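PDB 7B7P: type IV pilus biogenesis protein PilB from Streptococcus sanguinis, which is a minor pilin of type IV pili with a direct role in adhesion, carrying a metal-binding von Willebrand factor A-like module. Local coordinates for residues Ile162-Val167 with Lys204-Ile209; Ala349-Val354 with Gln381-Arg386. One frame throughout, in Å; residues are numbered along the deposited sequence.

In the fold
Following the chain from the N terminus, a long helix and a mixed sheet come first, and the von Willebrand factor A-like module follows. Contact 1 opens on strand 162-169, a central strand of that module's sheet, and closes on the later part of helix 191-209, just before the chain enters the neighbouring strand 212-219. Contact 2 opens much later, on helix 341-358. The chain then runs through strand 364-370 and closes the contact at helix 380-388, ahead of strand 393-399. The two loops are in series and neither nest nor cross. Contact 1 ties helix to sheet; contact 2 ties helix to helix. Their centres lie about 23 Å apart.

Contact 1: residues Ile162-Val167 with Lys204-Ile209; sequences IAVSFV and KDLAEI
L206 projects from the helix 204-209 toward the strand 162-167, and its CD1 methyl is the main bump of the contact. It settles between F166 and V164. CD1 lies 3.9 Å from CZ of F166, at the edge of the ring and near its plane. The same methyl is 4.5 Å from CG2 of V164. F166 and L206 approach from opposite directions. A chi1 of -75° sets CG of F166 beside the backbone N and turns the ring so that its CZ corner meets L206. CG1 of V164 lies over one face of that ring, 3.9 Å above the plane and toward the rim. V164 and F166 form one wall of the hollow, and I212 of strand 212-219 also touches L206. Strand and helix run antiparallel, at 164°, with axes 11.1 Å apart. The contact belongs to the first beta-alpha-beta crossover of the von Willebrand factor A-like fold: strand 162-169, helix 191-209, then strand 212-219, parallel to the first. A second, looser fit lies at the other end, where CD1 of I162 comes to 4.5 Å from CG2 of I209. Helix 402-424 packs beside this pair, with L420 touching both isoleucines.

Contact 2: residues Ala349-Val354 with Gln381-Arg386; sequences AYAGEV and QSLTDR
The helical segments 349-354 and 381-386 run nearly side by side, crossing at -29° with axes 8.6 Å apart. The backbones come closest at G352 and R386, whose CA atoms are 4.9 Å apart. G352 has no side chain, and its CA rests 3.7 Å from the carbonyl O of R386. CG of R386 lies 3.9 Å from that same CA, over the bare side of the glycine. R386 holds CG anti to its own backbone N (chi1 -154°), and the chain then bends at chi2 and chi3. These bends carry the guanidinium alongside the first helix toward A349. NH1 ends 3.8 Å from CB of A349, with the flat group set obliquely to that methyl. On another flank, A351 points its CB toward the second helix and meets CD1 of L383 at 3.8 Å. L383 reaches it with the end of its side chain, while P258 of helix 258-270 also touches this leucine. The side chain of L383 is about 10 Å from that of D284, a magnesium-binding residue, so the contact does not touch the metal site. NH1 of R386 also makes a salt bridge to E345, earlier on helix 341-358. The small residues thus let the helices approach closely, and the arginine adds an ionic tie between them.

Contact 1: residues Ile162-Val167 with Lys204-Ile209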
loop_
_atom_site.group_PDB
_atom_site.type_symbol
_atom_site.label_atom_id
_atom_site.label_comp_id
_atom_site.label_asym_id
_atom_site.label_seq_id
_atom_site.Cartn_x
_atom_site.Cartn_y
_atom_site.Cartn_z
ATOM N N ILE A 162 -3.073 11.485 2.039
ATOM C CA ILE A 162 -2.116 10.398 2.181
ATOM C C ILE A 162 -0.782 10.979 2.625
ATOM O O ILE A 162 -0.272 11.922 2.009
ATOM C CB ILE A 162 -1.942 9.620 0.862
ATOM C CG1 ILE A 162 -3.217 8.845 0.515
ATOM C CG2 ILE A 162 -0.734 8.711 0.942
ATOM C CD1 ILE A 162 -3.221 8.280 -0.916
ATOM N N ALA A 163 -0.208 10.405 3.675
ATOM C CA ALA A 163 1.123 10.775 4.120
ATOM C C ALA A 163 2.065 9.596 3.934
ATOM O O ALA A 163 1.695 8.449 4.194
ATOM C CB ALA A 163 1.117 11.216 5.580
ATOM N N VAL A 164 3.272 9.885 3.463
ATOM C CA VAL A 164 4.280 8.874 3.207
ATOM C C VAL A 164 5.562 9.345 3.859
ATOM O O VAL A 164 6.066 10.423 3.536
ATOM C CB VAL A 164 4.504 8.632 1.704
ATOM C CG1 VAL A 164 5.577 7.570 1.508
ATOM C CG2 VAL A 164 3.201 8.226 1.013
ATOM N N SER A 165 6.082 8.564 4.789
ATOM C CA SER A 165 7.371 8.881 5.382
ATOM C C SER A 165 8.423 7.984 4.756
ATOM O O SER A 165 8.332 6.751 4.852
ATOM C CB SER A 165 7.364 8.723 6.904
ATOM O OG SER A 165 8.613 9.181 7.405
ATOM N N PHE A 166 9.399 8.607 4.102
ATOM C CA PHE A 166 10.557 7.918 3.564
ATOM C C PHE A 166 11.635 7.855 4.622
ATOM O O PHE A 166 12.000 8.885 5.194
ATOM C CB PHE A 166 11.096 8.642 2.329
ATOM C CG PHE A 166 10.253 8.439 1.112
ATOM C CD1 PHE A 166 10.344 7.263 0.378
ATOM C CD2 PHE A 166 9.351 9.408 0.717
ATOM C CE1 PHE A 166 9.541 7.063 -0.747
ATOM C CE2 PHE A 166 8.559 9.224 -0.405
ATOM C CZ PHE A 166 8.647 8.051 -1.134
ATOM N N VAL A 167 12.180 6.661 4.837
ATOM C CA VAL A 167 13.126 6.411 5.915
ATOM C C VAL A 167 14.306 5.672 5.308
ATOM O O VAL A 167 14.230 4.464 5.052
ATOM C CB VAL A 167 12.494 5.626 7.071
ATOM C CG1 VAL A 167 13.538 5.262 8.119
ATOM C CG2 VAL A 167 11.389 6.451 7.678
ATOM N N LYS A 204 7.871 12.171 -8.174
ATOM C CA LYS A 204 7.055 12.608 -9.302
ATOM C C LYS A 204 5.946 11.606 -9.594
ATOM O O LYS A 204 4.821 11.992 -9.936
ATOM C CB LYS A 204 7.927 12.825 -10.533
ATOM C CG LYS A 204 8.956 13.938 -10.370
ATOM C CD LYS A 204 10.157 13.729 -11.298
ATOM C CE LYS A 204 10.717 15.057 -11.790
ATOM N NZ LYS A 204 12.198 15.011 -11.947
ATOM N N ASP A 205 6.229 10.311 -9.420
ATOM C CA ASP A 205 5.189 9.308 -9.612
ATOM C C ASP A 205 4.108 9.405 -8.535
ATOM O O ASP A 205 2.916 9.278 -8.839
ATOM C CB ASP A 205 5.812 7.911 -9.647
ATOM C CG ASP A 205 4.948 6.911 -10.388
ATOM O OD1 ASP A 205 4.073 7.360 -11.171
ATOM O OD2 ASP A 205 5.136 5.684 -10.197
ATOM N N LEU A 206 4.500 9.624 -7.270
ATOM C CA LEU A 206 3.506 9.803 -6.208
ATOM C C LEU A 206 2.659 11.048 -6.446
ATOM O O LEU A 206 1.454 11.046 -6.160
ATOM C CB LEU A 206 4.183 9.895 -4.842
ATOM C CG LEU A 206 4.711 8.617 -4.186
ATOM C CD1 LEU A 206 5.305 8.973 -2.843
ATOM C CD2 LEU A 206 3.637 7.560 -4.043
ATOM N N ALA A 207 3.274 12.121 -6.964
ATOM C CA ALA A 207 2.549 13.363 -7.230
ATOM C C ALA A 207 1.251 13.116 -7.995
ATOM O O ALA A 207 0.212 13.708 -7.678
ATOM C CB ALA A 207 3.446 14.336 -7.998
ATOM N N GLU A 208 1.277 12.194 -8.962
ATOM C CA GLU A 208 0.122 11.974 -9.832
ATOM C C GLU A 208 -1.115 11.543 -9.053
ATOM O O GLU A 208 -2.242 11.886 -9.431
ATOM C CB GLU A 208 0.470 10.936 -10.891
ATOM C CG GLU A 208 1.468 11.418 -11.915
ATOM C CD GLU A 208 1.943 10.293 -12.808
ATOM O OE1 GLU A 208 2.962 10.484 -13.514
ATOM O OE2 GLU A 208 1.297 9.214 -12.792
ATOM N N ILE A 209 -0.934 10.787 -7.968
ATOM C CA ILE A 209 -2.076 10.390 -7.149
ATOM C C ILE A 209 -2.829 11.611 -6.624
ATOM O O ILE A 209 -4.054 11.562 -6.440
ATOM C CB ILE A 209 -1.612 9.479 -5.992
ATOM C CG1 ILE A 209 -0.634 8.414 -6.500
ATOM C CG2 ILE A 209 -2.799 8.820 -5.324
ATOM C CD1 ILE A 209 -0.335 7.322 -5.495
#

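Contact 2: residues Ala349-Val354 with Gln381-Arg386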
loop_
_atom_site.group_PDB
_atom_site.type_symbol
_atom_site.label_atom_id
_atom_site.label_comp_id
_atom_site.label_asym_id
_atom_site.label_seq_id
_atom_site.Cartn_x
_atom_site.Cartn_y
_atom_site.Cartn_z
ATOM N N ALA A 349 15.017 -6.283 17.196
ATOM C CA ALA A 349 13.956 -6.190 18.197
ATOM C C ALA A 349 13.613 -4.743 18.513
ATOM O O ALA A 349 12.450 -4.430 18.794
ATOM C CB ALA A 349 14.359 -6.921 19.486
ATOM N N TYR A 350 14.604 -3.853 18.478
ATOM C CA TYR A 350 14.342 -2.429 18.679
ATOM C C TYR A 350 13.300 -1.935 17.691
ATOM O O TYR A 350 12.358 -1.228 18.056
ATOM C CB TYR A 350 15.648 -1.640 18.532
ATOM C CG TYR A 350 15.532 -0.142 18.760
ATOM C CD1 TYR A 350 14.613 0.363 19.650
ATOM C CD2 TYR A 350 16.388 0.764 18.117
ATOM C CE1 TYR A 350 14.501 1.696 19.888
ATOM C CE2 TYR A 350 16.302 2.111 18.361
ATOM C CZ TYR A 350 15.352 2.573 19.264
ATOM O OH TYR A 350 15.219 3.914 19.532
ATOM N N ALA A 351 13.459 -2.311 16.420
ATOM C CA ALA A 351 12.519 -1.887 15.394
ATOM C C ALA A 351 11.128 -2.461 15.653
ATOM O O ALA A 351 10.113 -1.808 15.388
ATOM C CB ALA A 351 13.051 -2.306 14.024
ATOM N N GLY A 352 11.055 -3.680 16.176
ATOM C CA GLY A 352 9.761 -4.224 16.531
ATOM C C GLY A 352 9.134 -3.497 17.710
ATOM O O GLY A 352 7.929 -3.227 17.714
ATOM N N GLU A 353 9.936 -3.159 18.727
ATOM C CA GLU A 353 9.371 -2.401 19.847
ATOM C C GLU A 353 8.886 -1.037 19.383
ATOM O O GLU A 353 7.810 -0.591 19.786
ATOM C CB GLU A 353 10.382 -2.238 20.984
ATOM C CG GLU A 353 10.698 -3.508 21.704
ATOM C CD GLU A 353 9.441 -4.280 22.120
ATOM O OE1 GLU A 353 8.633 -3.733 22.894
ATOM O OE2 GLU A 353 9.253 -5.428 21.658
ATOM N N VAL A 354 9.645 -0.379 18.497
ATOM C CA VAL A 354 9.213 0.916 17.977
ATOM C C VAL A 354 7.889 0.779 17.236
ATOM O O VAL A 354 6.970 1.588 17.413
ATOM C CB VAL A 354 10.303 1.525 17.076
ATOM C CG1 VAL A 354 9.715 2.647 16.243
ATOM C CG2 VAL A 354 11.487 2.018 17.913
ATOM N N GLN A 381 13.938 -9.479 5.250
ATOM C CA GLN A 381 12.645 -10.097 5.559
ATOM C C GLN A 381 12.456 -10.227 7.066
ATOM O O GLN A 381 11.358 -10.009 7.589
ATOM C CB GLN A 381 12.539 -11.474 4.875
ATOM C CG GLN A 381 11.178 -12.206 5.060
ATOM C CD GLN A 381 10.035 -11.517 4.302
ATOM O OE1 GLN A 381 10.116 -11.339 3.096
ATOM N NE2 GLN A 381 8.990 -11.096 5.021
ATOM N N SER A 382 13.523 -10.572 7.774
ATOM C CA SER A 382 13.460 -10.728 9.217
ATOM C C SER A 382 13.088 -9.407 9.899
ATOM O O SER A 382 12.231 -9.367 10.797
ATOM C CB SER A 382 14.811 -11.259 9.691
ATOM O OG SER A 382 14.732 -11.834 10.971
ATOM N N LEU A 383 13.718 -8.311 9.465
ATOM C CA LEU A 383 13.396 -6.984 9.980
ATOM C C LEU A 383 11.928 -6.628 9.736
ATOM O O LEU A 383 11.224 -6.164 10.644
ATOM C CB LEU A 383 14.315 -5.955 9.329
ATOM C CG LEU A 383 14.038 -4.507 9.700
ATOM C CD1 LEU A 383 14.371 -4.393 11.180
ATOM C CD2 LEU A 383 14.893 -3.518 8.826
ATOM N N THR A 384 11.464 -6.836 8.502
ATOM C CA THR A 384 10.081 -6.564 8.125
ATOM C C THR A 384 9.105 -7.344 9.004
ATOM O O THR A 384 8.131 -6.780 9.528
ATOM C CB THR A 384 9.889 -6.923 6.647
ATOM O OG1 THR A 384 10.854 -6.208 5.856
ATOM C CG2 THR A 384 8.478 -6.604 6.173
ATOM N N ASP A 385 9.365 -8.641 9.186
ATOM C CA ASP A 385 8.483 -9.478 9.988
ATOM C C ASP A 385 8.401 -8.978 11.426
ATOM O O ASP A 385 7.322 -8.982 12.027
ATOM C CB ASP A 385 8.969 -10.927 9.966
ATOM C CG ASP A 385 8.856 -11.575 8.593
ATOM O OD1 ASP A 385 8.199 -11.001 7.683
ATOM O OD2 ASP A 385 9.412 -12.692 8.434
ATOM N N ARG A 386 9.536 -8.560 12.004
ATOM C CA ARG A 386 9.503 -7.993 13.348
ATOM C C ARG A 386 8.704 -6.692 13.376
ATOM O O ARG A 386 7.886 -6.478 14.277
ATOM C CB ARG A 386 10.920 -7.764 13.882
ATOM C CG ARG A 386 10.992 -7.781 15.390
ATOM C CD ARG A 386 10.725 -9.179 15.922
ATOM N NE ARG A 386 11.801 -10.060 15.482
ATOM C CZ ARG A 386 12.864 -10.337 16.227
ATOM N NH1 ARG A 386 12.957 -9.825 17.458
ATOM N NH2 ARG A 386 13.821 -11.120 15.745
#